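PDB 4QMH: LP04448p from Drosophila melanogaster, which probably drives microtubule polymerization as the XMAP215-family protein Mini spindles, through an array of TOG domains of which this is the fourth. Local coordinates for residues E36-T39 with K40-A43; G102-H105 with A106-D109; G130-E133 with F134-E138. All blocks are in the same frame, centred on the assembly; numbering follows the deposited sequence.

Interaction 1 of 3, residues E36-T39 with K40-A43; sequences EGLT and KLQA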
loop_
_atom_site.group_PDB
_atom_site.type_symbol
_atom_site.label_atom_id
_atom_site.label_comp_id
_atom_site.label_asym_id
_atom_site.label_seq_id
_atom_site.Cartn_x
_atom_site.Cartn_y
_atom_site.Cartn_z
ATOM N N GLU A 36 4.115 25.026 3.740
ATOM C CA GLU A 36 4.761 25.899 2.770
ATOM C C GLU A 36 5.751 25.124 1.912
ATOM O O GLU A 36 5.876 25.380 0.711
ATOM C CB GLU A 36 5.451 27.072 3.463
ATOM C CG GLU A 36 4.491 28.034 4.151
ATOM C CD GLU A 36 3.549 28.720 3.180
ATOM O OE1 GLU A 36 3.919 28.872 1.996
ATOM O OE2 GLU A 36 2.444 29.116 3.606
ATOM N N GLY A 37 6.460 24.183 2.527
ATOM C CA GLY A 37 7.375 23.328 1.796
ATOM C C GLY A 37 6.637 22.487 0.781
ATOM O O GLY A 37 7.053 22.374 -0.372
ATOM N N LEU A 38 5.539 21.875 1.210
ATOM C CA LEU A 38 4.744 21.073 0.287
ATOM C C LEU A 38 4.168 21.944 -0.825
ATOM O O LEU A 38 4.050 21.492 -1.959
ATOM C CB LEU A 38 3.630 20.339 1.029
ATOM C CG LEU A 38 4.112 19.339 2.080
ATOM C CD1 LEU A 38 2.911 18.724 2.802
ATOM C CD2 LEU A 38 4.963 18.274 1.442
ATOM N N THR A 39 3.835 23.194 -0.510
ATOM C CA THR A 39 3.307 24.099 -1.533
ATOM C C THR A 39 4.339 24.324 -2.627
ATOM O O THR A 39 4.011 24.299 -3.817
ATOM C CB THR A 39 2.859 25.441 -0.943
ATOM O OG1 THR A 39 1.689 25.229 -0.150
ATOM C CG2 THR A 39 2.516 26.435 -2.052
ATOM N N LYS A 40 5.588 24.526 -2.224
ATOM C CA LYS A 40 6.674 24.713 -3.187
ATOM C C LYS A 40 6.883 23.443 -4.008
ATOM O O LYS A 40 7.096 23.511 -5.219
ATOM C CB LYS A 40 7.978 25.087 -2.483
ATOM C CG LYS A 40 7.977 26.485 -1.842
ATOM C CD LYS A 40 9.327 26.761 -1.189
ATOM C CE LYS A 40 9.414 28.167 -0.630
ATOM N NZ LYS A 40 8.568 28.353 0.573
ATOM N N LEU A 41 6.814 22.293 -3.334
ATOM C CA LEU A 41 6.995 20.998 -3.979
ATOM C C LEU A 41 5.938 20.752 -5.049
ATOM O O LEU A 41 6.241 20.283 -6.143
ATOM C CB LEU A 41 6.944 19.875 -2.933
ATOM C CG LEU A 41 7.066 18.484 -3.556
ATOM C CD1 LEU A 41 8.378 18.333 -4.306
ATOM C CD2 LEU A 41 6.936 17.427 -2.495
ATOM N N GLN A 42 4.693 21.088 -4.729
ATOM C CA GLN A 42 3.588 20.890 -5.654
ATOM C C GLN A 42 3.827 21.686 -6.930
ATOM O O GLN A 42 3.569 21.199 -8.026
ATOM C CB GLN A 42 2.279 21.313 -4.999
ATOM C CG GLN A 42 1.029 20.866 -5.752
ATOM C CD GLN A 42 0.715 21.710 -6.977
ATOM O OE1 GLN A 42 0.045 21.246 -7.905
ATOM N NE2 GLN A 42 1.169 22.963 -6.977
ATOM N N ALA A 43 4.347 22.904 -6.776
ATOM C CA ALA A 43 4.601 23.781 -7.916
ATOM C C ALA A 43 5.753 23.257 -8.778
ATOM O O ALA A 43 5.728 23.382 -10.011
ATOM C CB ALA A 43 4.855 25.218 -7.452
HETATM O O HOH W 1 5.386 28.234 0.074
HETATM O O HOH W 2 1.737 25.061 -5.298
#
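Lys-40 and Glu-36 meet one helical turn apart through their backbones and a shared water. Lys-40 N donates to Glu-36 O at 3.1 Å, and the same i to i+4 pattern runs on from Leu-41 N to Gly-37 O, from Gln-42 N to Leu-38 O (2.9 Å) and from Ala-43 N to Thr-39 O. This is regular alpha-helix, a stretch of helix 31-48 in the all-helical TOG domain. The water gives hydrogens to Glu-36 O and to Glu-36 OE1, and accepts from Lys-40 NZ at 3.2 Å. The charged ends themselves stay apart, with Glu-36 OE1 4.9 Å from Lys-40 NZ; the direct salt bridge of Lys-40 goes to Glu-25 of helix 20-26. A long, flexible lysine suits this exposed place: its chain runs extended over Glu-36 O and bends only at the end (chi4 71°), which brings NZ to the water. Farther along, Thr-39 O takes a second hydrogen from another water, and that water accepts from Gln-42 NE2 at 2.7 Å, while Gln-42 OE1 is hydrogen-bonded to Ser-46 OG of the same helix. The buried side is apolar. Leu-38 packs on Ile-80 of helix 71-88, while Leu-41 reaches the same isoleucine and Leu-62 of helix 58-66. Gly-37, also buried, adds no side-chain bulk beside them. Between the two leucines the touch is light, Leu-38 CD2 lying 4.5 Å from Leu-41 CD2.

Interaction 2 of 3, residues G102-H105 with A106-D109; sequences GFLH and ALGD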
loop_
_atom_site.group_PDB
_atom_site.type_symbol
_atom_site.label_atom_id
_atom_site.label_comp_id
_atom_site.label_asym_id
_atom_site.label_seq_id
_atom_site.Cartn_x
_atom_site.Cartn_y
_atom_site.Cartn_z
ATOM N N GLY A 102 3.453 4.117 4.158
ATOM C CA GLY A 102 2.693 5.283 4.585
ATOM C C GLY A 102 1.276 5.284 4.031
ATOM O O GLY A 102 0.333 5.656 4.719
ATOM N N PHE A 103 1.121 4.879 2.773
ATOM C CA PHE A 103 -0.203 4.716 2.189
ATOM C C PHE A 103 -1.009 3.696 2.985
ATOM O O PHE A 103 -2.188 3.901 3.279
ATOM C CB PHE A 103 -0.122 4.207 0.744
ATOM C CG PHE A 103 0.607 5.111 -0.203
ATOM C CD1 PHE A 103 0.836 6.447 0.087
ATOM C CD2 PHE A 103 1.063 4.598 -1.406
ATOM C CE1 PHE A 103 1.512 7.256 -0.814
ATOM C CE2 PHE A 103 1.737 5.403 -2.323
ATOM C CZ PHE A 103 1.966 6.738 -2.019
ATOM N N LEU A 104 -0.372 2.581 3.323
ATOM C CA LEU A 104 -1.075 1.530 4.039
ATOM C C LEU A 104 -1.511 2.047 5.395
ATOM O O LEU A 104 -2.604 1.745 5.872
ATOM C CB LEU A 104 -0.183 0.300 4.212
ATOM C CG LEU A 104 0.101 -0.545 2.967
ATOM C CD1 LEU A 104 1.117 -1.628 3.309
ATOM C CD2 LEU A 104 -1.195 -1.135 2.400
ATOM N N HIS A 105 -0.641 2.813 6.037
ATOM C CA HIS A 105 -0.966 3.298 7.353
ATOM C C HIS A 105 -2.169 4.243 7.317
ATOM O O HIS A 105 -3.000 4.231 8.225
ATOM C CB HIS A 105 0.236 3.974 7.995
ATOM C CG HIS A 105 0.044 4.234 9.449
ATOM N ND1 HIS A 105 0.070 3.229 10.393
ATOM C CD2 HIS A 105 -0.224 5.378 10.116
ATOM C CE1 HIS A 105 -0.151 3.754 11.586
ATOM N NE2 HIS A 105 -0.337 5.053 11.444
ATOM N N ALA A 106 -2.280 5.037 6.251
ATOM C CA ALA A 106 -3.402 5.962 6.124
ATOM C C ALA A 106 -4.720 5.234 5.861
ATOM O O ALA A 106 -5.791 5.818 6.021
ATOM C CB ALA A 106 -3.132 6.987 5.004
ATOM N N LEU A 107 -4.646 3.976 5.424
ATOM C CA LEU A 107 -5.861 3.167 5.253
ATOM C C LEU A 107 -6.581 2.939 6.568
ATOM O O LEU A 107 -7.729 2.505 6.581
ATOM C CB LEU A 107 -5.535 1.795 4.654
ATOM C CG LEU A 107 -5.162 1.722 3.184
ATOM C CD1 LEU A 107 -4.866 0.261 2.827
ATOM C CD2 LEU A 107 -6.273 2.264 2.300
ATOM N N GLY A 108 -5.893 3.191 7.673
ATOM C CA GLY A 108 -6.478 3.011 8.993
ATOM C C GLY A 108 -7.138 4.261 9.540
ATOM O O GLY A 108 -7.629 4.272 10.675
ATOM N N ASP A 109 -7.151 5.318 8.741
ATOM C CA ASP A 109 -7.637 6.615 9.197
ATOM C C ASP A 109 -9.117 6.532 9.575
ATOM O O ASP A 109 -9.868 5.770 8.973
ATOM C CB ASP A 109 -7.445 7.676 8.113
ATOM C CG ASP A 109 -7.557 9.093 8.655
ATOM O OD1 ASP A 109 -8.694 9.583 8.836
ATOM O OD2 ASP A 109 -6.504 9.715 8.905
#
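Leu-104 and Leu-107 bring both backbone and side chains together where a helix gives out. Among the backbone bonds, Ala-106 N still makes the i to i+4 bond of an alpha-helix, to Gly-102 O at 3.1 Å. One residue later the pattern slips: Leu-107 N divides its hydrogen between a weak bond to Phe-103 O, with an N-H...O angle of 132°, and a bond to Leu-104 O, three residues back. Gly-108 N then bonds to His-105 O at 3.1 Å, again three residues back and straighter, at 159°. In both i to i+3 bonds the donor stands well above the plane of the carbonyl it uses, as the tighter winding requires. Asp-109 N closes on Ala-106 O, completing a type I turn from Ala-106 to Asp-109. The whole is the C-terminal end of helix 96-106 in the helical-repeat TOG domain, tightening into that turn as the chain heads for helix 112-129. The apolar contacts lie on the inner side. Leu-107 has CG anti to its carbonyl carbon (chi1 -73°), which lays CG 3.7 Å from Phe-103 O and sends CD1 to within 4.0 Å of Leu-104 CD2, the two side chains meeting at a slant. Leu-107 also packs on Leu-119 of helix 112-129, and Leu-104 on Leu-155 of helix 149-162, so branched apolar residues suit both positions. Ala-106 touches Ala-118 of helix 112-129, consistent with a small residue at each position, while Phe-103 sets its ring edge-to-face with Phe-125. The charged contact comes last: Asp-109 OD1, at the end of the turn, forms a salt bridge with Lys-111 just ahead of helix 112-129.

Interaction 3 of 3, residues G130-E133 with F134-E138; sequences GYKE and FFESE. With SO4 (sulfate ion), chain B.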
loop_
_atom_site.group_PDB
_atom_site.type_symbol
_atom_site.label_atom_id
_atom_site.label_comp_id
_atom_site.label_asym_id
_atom_site.label_seq_id
_atom_site.Cartn_x
_atom_site.Cartn_y
_atom_site.Cartn_z
ATOM N N GLY A 130 3.335 -0.856 -11.599
ATOM C CA GLY A 130 3.125 -2.279 -11.401
ATOM C C GLY A 130 2.810 -2.607 -9.951
ATOM O O GLY A 130 3.284 -1.949 -9.029
ATOM N N TYR A 131 2.000 -3.634 -9.741
ATOM C CA TYR A 131 1.614 -4.008 -8.393
ATOM C C TYR A 131 2.682 -4.878 -7.737
ATOM O O TYR A 131 2.640 -5.127 -6.536
ATOM C CB TYR A 131 0.272 -4.739 -8.432
ATOM C CG TYR A 131 -0.919 -3.824 -8.594
ATOM C CD1 TYR A 131 -1.345 -3.412 -9.853
ATOM C CD2 TYR A 131 -1.620 -3.373 -7.488
ATOM C CE1 TYR A 131 -2.449 -2.573 -9.991
ATOM C CE2 TYR A 131 -2.710 -2.548 -7.617
ATOM C CZ TYR A 131 -3.121 -2.146 -8.867
ATOM O OH TYR A 131 -4.213 -1.309 -8.980
ATOM N N LYS A 132 3.655 -5.313 -8.527
ATOM C CA LYS A 132 4.658 -6.265 -8.068
ATOM C C LYS A 132 5.420 -5.751 -6.857
ATOM O O LYS A 132 5.691 -6.504 -5.924
ATOM C CB LYS A 132 5.631 -6.575 -9.210
ATOM C CG LYS A 132 6.716 -7.575 -8.868
ATOM C CD LYS A 132 7.422 -8.036 -10.141
ATOM C CE LYS A 132 8.656 -8.876 -9.837
ATOM N NZ LYS A 132 9.775 -8.046 -9.312
ATOM N N GLU A 133 5.770 -4.466 -6.872
ATOM C CA GLU A 133 6.556 -3.896 -5.782
ATOM C C GLU A 133 5.822 -3.816 -4.454
ATOM O O GLU A 133 6.469 -3.624 -3.417
ATOM C CB GLU A 133 7.109 -2.513 -6.147
ATOM C CG GLU A 133 8.296 -2.561 -7.087
ATOM C CD GLU A 133 7.878 -2.931 -8.488
ATOM O OE1 GLU A 133 6.687 -2.746 -8.823
ATOM O OE2 GLU A 133 8.733 -3.398 -9.258
ATOM N N PHE A 134 4.495 -3.960 -4.460
ATOM C CA PHE A 134 3.723 -3.934 -3.204
ATOM C C PHE A 134 3.887 -5.232 -2.420
ATOM O O PHE A 134 3.661 -5.277 -1.206
ATOM C CB PHE A 134 2.225 -3.746 -3.469
ATOM C CG PHE A 134 1.859 -2.408 -4.059
ATOM C CD1 PHE A 134 2.561 -1.266 -3.727
ATOM C CD2 PHE A 134 0.792 -2.305 -4.936
ATOM C CE1 PHE A 134 2.207 -0.040 -4.276
ATOM C CE2 PHE A 134 0.427 -1.081 -5.486
ATOM C CZ PHE A 134 1.139 0.047 -5.158
ATOM N N PHE A 135 4.227 -6.304 -3.130
ATOM C CA PHE A 135 4.257 -7.649 -2.554
ATOM C C PHE A 135 5.685 -8.082 -2.242
ATOM O O PHE A 135 6.168 -9.110 -2.717
ATOM C CB PHE A 135 3.530 -8.625 -3.487
ATOM C CG PHE A 135 2.071 -8.315 -3.625
ATOM C CD1 PHE A 135 1.171 -8.739 -2.658
ATOM C CD2 PHE A 135 1.599 -7.559 -4.685
ATOM C CE1 PHE A 135 -0.191 -8.437 -2.766
ATOM C CE2 PHE A 135 0.249 -7.238 -4.790
ATOM C CZ PHE A 135 -0.650 -7.686 -3.823
ATOM N N GLU A 136 6.334 -7.267 -1.418
ATOM C CA GLU A 136 7.718 -7.449 -1.028
ATOM C C GLU A 136 7.908 -6.971 0.401
ATOM O O GLU A 136 7.212 -6.063 0.865
ATOM C CB GLU A 136 8.649 -6.650 -1.945
ATOM C CG GLU A 136 8.570 -7.072 -3.409
ATOM C CD GLU A 136 9.853 -6.774 -4.179
ATOM O OE1 GLU A 136 10.831 -6.337 -3.550
ATOM O OE2 GLU A 136 9.881 -6.985 -5.408
ATOM N N SER A 137 8.852 -7.604 1.088
ATOM C CA SER A 137 9.350 -7.140 2.376
ATOM C C SER A 137 8.316 -7.105 3.488
ATOM O O SER A 137 8.511 -6.429 4.494
ATOM C CB SER A 137 10.012 -5.771 2.213
ATOM O OG SER A 137 11.076 -5.856 1.282
ATOM N N GLU A 138 7.231 -7.854 3.294
ATOM C CA GLU A 138 6.158 -7.976 4.278
ATOM C C GLU A 138 5.519 -6.648 4.652
ATOM O O GLU A 138 5.055 -6.477 5.769
ATOM C CB GLU A 138 6.630 -8.724 5.531
ATOM C CG GLU A 138 7.027 -10.178 5.218
ATOM C CD GLU A 138 7.399 -11.008 6.451
ATOM O OE1 GLU A 138 7.171 -10.561 7.595
ATOM O OE2 GLU A 138 7.928 -12.127 6.273
HETATM S S SO4 B . 1.920 -5.683 -12.518
HETATM O O1 SO4 B . 2.458 -4.977 -13.684
HETATM O O2 SO4 B . 0.819 -4.921 -11.944
HETATM O O3 SO4 B . 1.406 -6.993 -12.934
HETATM O O4 SO4 B . 2.991 -5.862 -11.536
HETATM O O HOH W 3 6.217 -9.238 -5.695
HETATM O O HOH W 4 9.045 -9.359 -6.319
#
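Tyr-131 and Phe-134 bring their rings together at 79° between planes. Tyr-131 has CG anti to its carbonyl carbon (chi1 -78°), which puts CD2 at the edge of the Phe-134 ring, near its plane, 3.7 Å from Phe-134 CE2; Phe-100 stacks on the phenylalanine. At the Tyr-131 edge lies O2 of a sulfate, probably from the crystallisation liquor and also held by Ser-170. Phe-135 turns its edge to the backbone, placing CD2 3.2 Å from Tyr-131 O, and its ring packs on Leu-159 and Ile-176. The Tyr-131 hydroxyl is hydrogen-bonded to Glu-127 and Asn-123, so tyrosine serves this buried place with both ring and polar tip. With an alanine in its place, the Phe-134 edge is likely to lose its neighbour, and Glu-127 and Asn-123 their shared hydroxyl. Tyr-131 N points almost straight at sulfate O2 (2.8 Å, 171°); Lys-132 N adds a weak bond to O4. Gly-130 leaves helix 112-129 with positive phi, where a CB would jam against the preceding carbonyl O. At the surface Lys-132 NZ stays 4.0 Å from Glu-136 OE2, and a water donating to OE2 takes a weak bond from NZ. The two backbone bonds, Phe-134 N to Tyr-131 O and Phe-135 N to Lys-132 O (3.2 Å), are the i to i+3 bonds of a 3-10 turn, here connecting helices 112-129 and 139-145 of the TOG domain.

All three contacts are local, partly buried and in series along the same TOG domain. The centre of interaction 1 lies about 24 Å from the centre of the chain, those of interactions 2 and 3 about 8 and 9 Å. Interactions 1 and 2 bury leucines and interaction 3 aromatic rings, whereas Glu-36 and Lys-40 in interaction 1 and Lys-132 in interaction 3 are exposed and meet water. Interaction 1 stays inside a helix. Interactions 2 and 3 flank helix 112-129: interaction 2 leads into it, passing from i to i+4 to i to i+3 bonding, and interaction 3 leaves it, with i to i+3 bonds across its segments and a sulfate bound beside them.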